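Local coordinates for protein CopN (PDB 4NRH) that probably acts as a gatekeeper of chlamydial type III secretion, binding the chaperone Scc3 to direct the secretion of translocator proteins, at residues D17-Y22 with L68-Q73; S24-I29 with P61-T66. All coordinates share one frame; numbering follows the deposited sequence.

Overall arrangement
Contact 1 and contact 2 show how one helix can receive successive parts of the same polypeptide. Both draw on helix 61-74 within the HrpJ-like region: residues 68-73 meet helix 18-24, while residues 61-66 meet the loop that follows it. The centres lie about 10 Å apart, and Y22 of contact 1 packs against the backbone of T66 in contact 2. Contact 1 is only partly buried and is aromatic, with a hydroxyl, an amide and a water at its margins. Contact 2 is more deeply buried but smaller; one leucine fills it, facing a turn whose other side carries a sodium ion.

Contact 1 of 2, residues D17-Y22 with L68-Q73; sequences DLADKY and LDYLVQ
D69 meets Y22 through the start of its side chain: its CB lies 3.7 Å from Y22 OH, whereas its carboxylate leads elsewhere, to salt bridges with K105 and R90. One residue on, Y70 supplies the main contact between helices 18-24 and 61-74, whose short segments run nearly antiparallel at 154°. Its CB sits over the centre of the Y22 ring, 3.7 Å from the centroid, a CH-pi contact. Beyond CB, the Y70 ring turns an edge to that same ring in a T-shaped pair, with planes at 73°. CG anti to the backbone N (chi1 157°) carries the Y70 ring alongside A19, where CE1 comes within 3.6 Å of A19 CA, and L18 CG comes up to the ring's edge. At the phenol end, water 1 lies in the ring plane, 2.7 Å from Y70 OH; it donates to D17 OD2 and accepts from A19 N. D17 is also the N-cap, its OD1 receiving D20 N. Further along, Q73 is extended: its CG lies 3.8 Å from L18 CD2, and its OE1 accepts from Y22 OH at the ring edge. The 2.4 Å between Y22 OH and Q73 OE1 is very short, its exact length doubtful. The chemistry implies a mixed interface, in which Y70 packs edge-to-face and through CB on Y22 while the water ties the Y70 hydroxyl to the capped start of helix 18-24.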
loop_
_atom_site.group_PDB
_atom_site.type_symbol
_atom_site.label_atom_id
_atom_site.label_comp_id
_atom_site.label_asym_id
_atom_site.label_seq_id
_atom_site.Cartn_x
_atom_site.Cartn_y
_atom_site.Cartn_z
ATOM N N ASP A 17 -43.012 11.267 4.443
ATOM C CA ASP A 17 -42.915 11.600 5.860
ATOM C C ASP A 17 -41.490 11.345 6.347
ATOM O O ASP A 17 -40.660 10.828 5.600
ATOM C CB ASP A 17 -43.944 10.815 6.686
ATOM C CG ASP A 17 -43.482 9.411 7.035
ATOM O OD1 ASP A 17 -42.798 8.773 6.208
ATOM O OD2 ASP A 17 -43.807 8.943 8.146
ATOM N N LEU A 18 -41.210 11.708 7.594
ATOM C CA LEU A 18 -39.846 11.658 8.112
ATOM C C LEU A 18 -39.301 10.233 8.211
ATOM O O LEU A 18 -38.120 9.997 7.959
ATOM C CB LEU A 18 -39.769 12.338 9.481
ATOM C CG LEU A 18 -38.368 12.413 10.094
ATOM C CD1 LEU A 18 -37.424 13.177 9.177
ATOM C CD2 LEU A 18 -38.413 13.057 11.469
ATOM N N ALA A 19 -40.162 9.292 8.583
ATOM C CA ALA A 19 -39.758 7.895 8.719
ATOM C C ALA A 19 -39.235 7.329 7.400
ATOM O O ALA A 19 -38.249 6.593 7.378
ATOM C CB ALA A 19 -40.917 7.058 9.229
ATOM N N ASP A 20 -39.903 7.679 6.306
ATOM C CA ASP A 20 -39.490 7.239 4.978
ATOM C C ASP A 20 -38.136 7.821 4.575
ATOM O O ASP A 20 -37.366 7.176 3.866
ATOM C CB ASP A 20 -40.551 7.609 3.939
ATOM C CG ASP A 20 -41.848 6.847 4.136
ATOM O OD1 ASP A 20 -41.833 5.816 4.839
ATOM O OD2 ASP A 20 -42.885 7.282 3.592
ATOM N N LYS A 21 -37.851 9.042 5.023
ATOM C CA LYS A 21 -36.586 9.696 4.693
ATOM C C LYS A 21 -35.412 9.011 5.386
ATOM O O LYS A 21 -34.353 8.825 4.786
ATOM C CB LYS A 21 -36.624 11.181 5.066
ATOM C CG LYS A 21 -37.653 11.991 4.291
ATOM C CD LYS A 21 -37.711 13.428 4.785
ATOM C CE LYS A 21 -38.801 14.212 4.072
ATOM N NZ LYS A 21 -38.582 14.245 2.599
ATOM N N TYR A 22 -35.604 8.646 6.650
ATOM C CA TYR A 22 -34.609 7.878 7.392
ATOM C C TYR A 22 -34.322 6.536 6.723
ATOM O O TYR A 22 -33.175 6.100 6.643
ATOM C CB TYR A 22 -35.074 7.645 8.832
ATOM C CG TYR A 22 -34.603 8.683 9.826
ATOM C CD1 TYR A 22 -35.293 9.876 9.998
ATOM C CD2 TYR A 22 -33.475 8.461 10.605
ATOM C CE1 TYR A 22 -34.865 10.824 10.911
ATOM C CE2 TYR A 22 -33.039 9.402 11.519
ATOM C CZ TYR A 22 -33.738 10.581 11.669
ATOM O OH TYR A 22 -33.306 11.520 12.579
ATOM N N LEU A 68 -33.722 5.848 17.371
ATOM C CA LEU A 68 -33.809 6.834 18.441
ATOM C C LEU A 68 -33.651 8.256 17.910
ATOM O O LEU A 68 -34.352 9.168 18.351
ATOM C CB LEU A 68 -32.761 6.549 19.516
ATOM C CG LEU A 68 -33.172 5.456 20.504
ATOM C CD1 LEU A 68 -31.962 4.901 21.231
ATOM C CD2 LEU A 68 -34.204 5.983 21.492
ATOM N N ASP A 69 -32.722 8.446 16.976
ATOM C CA ASP A 69 -32.573 9.732 16.300
ATOM C C ASP A 69 -33.883 10.143 15.638
ATOM O O ASP A 69 -34.282 11.305 15.697
ATOM C CB ASP A 69 -31.451 9.678 15.259
ATOM C CG ASP A 69 -30.084 9.480 15.882
ATOM O OD1 ASP A 69 -29.885 9.914 17.036
ATOM O OD2 ASP A 69 -29.205 8.895 15.216
ATOM N N TYR A 70 -34.545 9.179 15.004
ATOM C CA TYR A 70 -35.812 9.430 14.330
ATOM C C TYR A 70 -36.913 9.811 15.316
ATOM O O TYR A 70 -37.661 10.760 15.083
ATOM C CB TYR A 70 -36.248 8.206 13.520
ATOM C CG TYR A 70 -37.737 8.169 13.259
ATOM C CD1 TYR A 70 -38.319 9.022 12.330
ATOM C CD2 TYR A 70 -38.564 7.292 13.951
ATOM C CE1 TYR A 70 -39.679 9.000 12.092
ATOM C CE2 TYR A 70 -39.927 7.262 13.719
ATOM C CZ TYR A 70 -40.479 8.119 12.788
ATOM O OH TYR A 70 -41.835 8.096 12.551
ATOM N N LEU A 71 -37.007 9.062 16.411
ATOM C CA LEU A 71 -38.046 9.283 17.413
ATOM C C LEU A 71 -37.942 10.674 18.030
ATOM O O LEU A 71 -38.949 11.362 18.201
ATOM C CB LEU A 71 -37.967 8.218 18.509
ATOM C CG LEU A 71 -38.336 6.792 18.096
ATOM C CD1 LEU A 71 -38.070 5.820 19.235
ATOM C CD2 LEU A 71 -39.789 6.723 17.652
ATOM N N VAL A 72 -36.722 11.077 18.362
ATOM C CA VAL A 72 -36.472 12.405 18.910
ATOM C C VAL A 72 -36.855 13.497 17.912
ATOM O O VAL A 72 -37.451 14.511 18.279
ATOM C CB VAL A 72 -34.988 12.569 19.313
ATOM C CG1 VAL A 72 -34.666 14.025 19.613
ATOM C CG2 VAL A 72 -34.663 11.691 20.513
ATOM N N GLN A 73 -36.527 13.274 16.644
ATOM C CA GLN A 73 -36.739 14.276 15.605
ATOM C C GLN A 73 -38.204 14.414 15.189
ATOM O O GLN A 73 -38.660 15.510 14.872
ATOM C CB GLN A 73 -35.880 13.950 14.378
ATOM C CG GLN A 73 -35.782 15.087 13.371
ATOM C CD GLN A 73 -34.921 14.738 12.173
ATOM O OE1 GLN A 73 -34.276 13.689 12.140
ATOM N NE2 GLN A 73 -34.907 15.618 11.180
HETATM O O HOH W 1 -42.632 9.732 10.490
#

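Contact 2 of 2, residues S24-I29 with P61-T66; sequences SGNSEI and PALQST. With NA (sodium ion), chain E.
N26 OD1 is gripped by two N-H groups: the backbone N of E28, at 3.0 Å and an N-H...O angle of 159°, and the side-chain amide of Q112. The first bond makes an Asx turn, which overlaps a type I beta turn from N26 to I29 in the loop between helices 18-24 and 31-40. With CG anti to the backbone N (chi1 -170°), the N26 amide reaches toward helix 61-74, and its ND2 stands 3.5 Å from L63 CD1. L63 is the centre of the contact, and its two methyls divide the turn between them. L63 CD1 is met by the N26 amide and by I29, whose CB is 4.0 Å away. L63 CD2 lies across E28, 4.0 Å from E28 CB and close to the carboxylate as well. Polar groups thus flank both methyls, but the E28 carboxylate is anchored by R126, in a salt bridge, and by Q112. L108 of helix 108-115 packs on N26, E28, L63 and T66, closing the cluster from that helix. While the side chains of the turn face the leucine, its backbone serves the sodium ion, which N26 O binds at 2.4 Å and I29 O at 2.5 Å. A23 O and three waters complete the ligand set, and one of those waters donates to S24 O. On the helix side, T66 CG2 lies at the margin of the contact, 4.5 Å from N26 ND2, while T66 OG1 donates to A62 O at 3.0 Å, from the face of that carbonyl opposite to the one T66 N uses.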
loop_
_atom_site.group_PDB
_atom_site.type_symbol
_atom_site.label_atom_id
_atom_site.label_comp_id
_atom_site.label_asym_id
_atom_site.label_seq_id
_atom_site.Cartn_x
_atom_site.Cartn_y
_atom_site.Cartn_z
ATOM N N SER A 24 -35.071 5.572 3.550
ATOM C CA SER A 24 -34.959 5.602 2.090
ATOM C C SER A 24 -33.677 4.961 1.554
ATOM O O SER A 24 -33.725 4.140 0.639
ATOM C CB SER A 24 -35.049 7.042 1.586
ATOM O OG SER A 24 -34.986 7.087 0.171
ATOM N N GLY A 25 -32.536 5.338 2.122
ATOM C CA GLY A 25 -31.261 4.796 1.686
ATOM C C GLY A 25 -30.700 3.752 2.631
ATOM O O GLY A 25 -29.540 3.358 2.514
ATOM N N ASN A 26 -31.525 3.303 3.570
ATOM C CA ASN A 26 -31.090 2.350 4.583
ATOM C C ASN A 26 -31.764 0.997 4.363
ATOM O O ASN A 26 -32.964 0.849 4.591
ATOM C CB ASN A 26 -31.402 2.890 5.982
ATOM C CG ASN A 26 -30.757 2.076 7.093
ATOM O OD1 ASN A 26 -30.509 0.880 6.952
ATOM N ND2 ASN A 26 -30.498 2.731 8.218
ATOM N N SER A 27 -30.988 0.011 3.925
ATOM C CA SER A 27 -31.540 -1.288 3.545
ATOM C C SER A 27 -31.834 -2.203 4.734
ATOM O O SER A 27 -32.337 -3.311 4.554
ATOM C CB SER A 27 -30.586 -1.999 2.584
ATOM O OG SER A 27 -29.347 -2.280 3.212
ATOM N N GLU A 28 -31.524 -1.748 5.944
ATOM C CA GLU A 28 -31.761 -2.569 7.130
ATOM C C GLU A 28 -32.969 -2.114 7.946
ATOM O O GLU A 28 -33.258 -2.681 9.000
ATOM C CB GLU A 28 -30.516 -2.592 8.022
ATOM C CG GLU A 28 -29.358 -3.390 7.448
ATOM C CD GLU A 28 -28.134 -3.358 8.340
ATOM O OE1 GLU A 28 -28.031 -4.222 9.237
ATOM O OE2 GLU A 28 -27.275 -2.472 8.147
ATOM N N ILE A 29 -33.674 -1.096 7.463
ATOM C CA ILE A 29 -34.887 -0.647 8.138
ATOM C C ILE A 29 -35.848 0.036 7.166
ATOM O O ILE A 29 -35.434 0.599 6.152
ATOM C CB ILE A 29 -34.556 0.307 9.312
ATOM C CG1 ILE A 29 -35.682 0.297 10.349
ATOM C CG2 ILE A 29 -34.280 1.717 8.811
ATOM C CD1 ILE A 29 -35.257 0.782 11.714
ATOM N N PRO A 61 -27.862 -2.660 17.419
ATOM C CA PRO A 61 -27.596 -1.429 18.174
ATOM C C PRO A 61 -27.442 -0.185 17.297
ATOM O O PRO A 61 -27.859 0.901 17.703
ATOM C CB PRO A 61 -26.282 -1.742 18.893
ATOM C CG PRO A 61 -26.300 -3.219 19.062
ATOM C CD PRO A 61 -26.969 -3.759 17.830
ATOM N N ALA A 62 -26.845 -0.340 16.118
ATOM C CA ALA A 62 -26.665 0.782 15.202
ATOM C C ALA A 62 -28.009 1.280 14.688
ATOM O O ALA A 62 -28.240 2.485 14.584
ATOM C CB ALA A 62 -25.764 0.388 14.045
ATOM N N LEU A 63 -28.894 0.342 14.364
ATOM C CA LEU A 63 -30.236 0.681 13.905
ATOM C C LEU A 63 -31.091 1.182 15.068
ATOM O O LEU A 63 -31.968 2.025 14.882
ATOM C CB LEU A 63 -30.901 -0.519 13.226
ATOM C CG LEU A 63 -30.567 -0.768 11.750
ATOM C CD1 LEU A 63 -30.889 0.464 10.916
ATOM C CD2 LEU A 63 -29.118 -1.190 11.555
ATOM N N GLN A 64 -30.841 0.648 16.261
ATOM C CA GLN A 64 -31.489 1.146 17.471
ATOM C C GLN A 64 -31.158 2.620 17.666
ATOM O O GLN A 64 -32.028 3.431 17.985
ATOM C CB GLN A 64 -31.052 0.350 18.703
ATOM C CG GLN A 64 -31.468 -1.110 18.701
ATOM C CD GLN A 64 -30.887 -1.880 19.870
ATOM O OE1 GLN A 64 -30.178 -1.319 20.706
ATOM N NE2 GLN A 64 -31.184 -3.173 19.935
ATOM N N SER A 65 -29.884 2.950 17.471
ATOM C CA SER A 65 -29.404 4.320 17.602
ATOM C C SER A 65 -30.004 5.208 16.517
ATOM O O SER A 65 -30.301 6.379 16.752
ATOM C CB SER A 65 -27.875 4.359 17.535
ATOM O OG SER A 65 -27.389 5.674 17.731
ATOM N N THR A 66 -30.175 4.639 15.327
ATOM C CA THR A 66 -30.788 5.352 14.214
ATOM C C THR A 66 -32.263 5.629 14.492
ATOM O O THR A 66 -32.751 6.737 14.260
ATOM C CB THR A 66 -30.659 4.557 12.898
ATOM O OG1 THR A 66 -29.274 4.397 12.567
ATOM C CG2 THR A 66 -31.370 5.279 11.762
HETATM NA NA NA E . -35.166 0.947 3.664
HETATM O O HOH W 2 -33.807 1.248 1.417
HETATM O O HOH W 3 -37.303 1.547 3.193
HETATM O O HOH W 4 -35.600 -1.857 3.720
#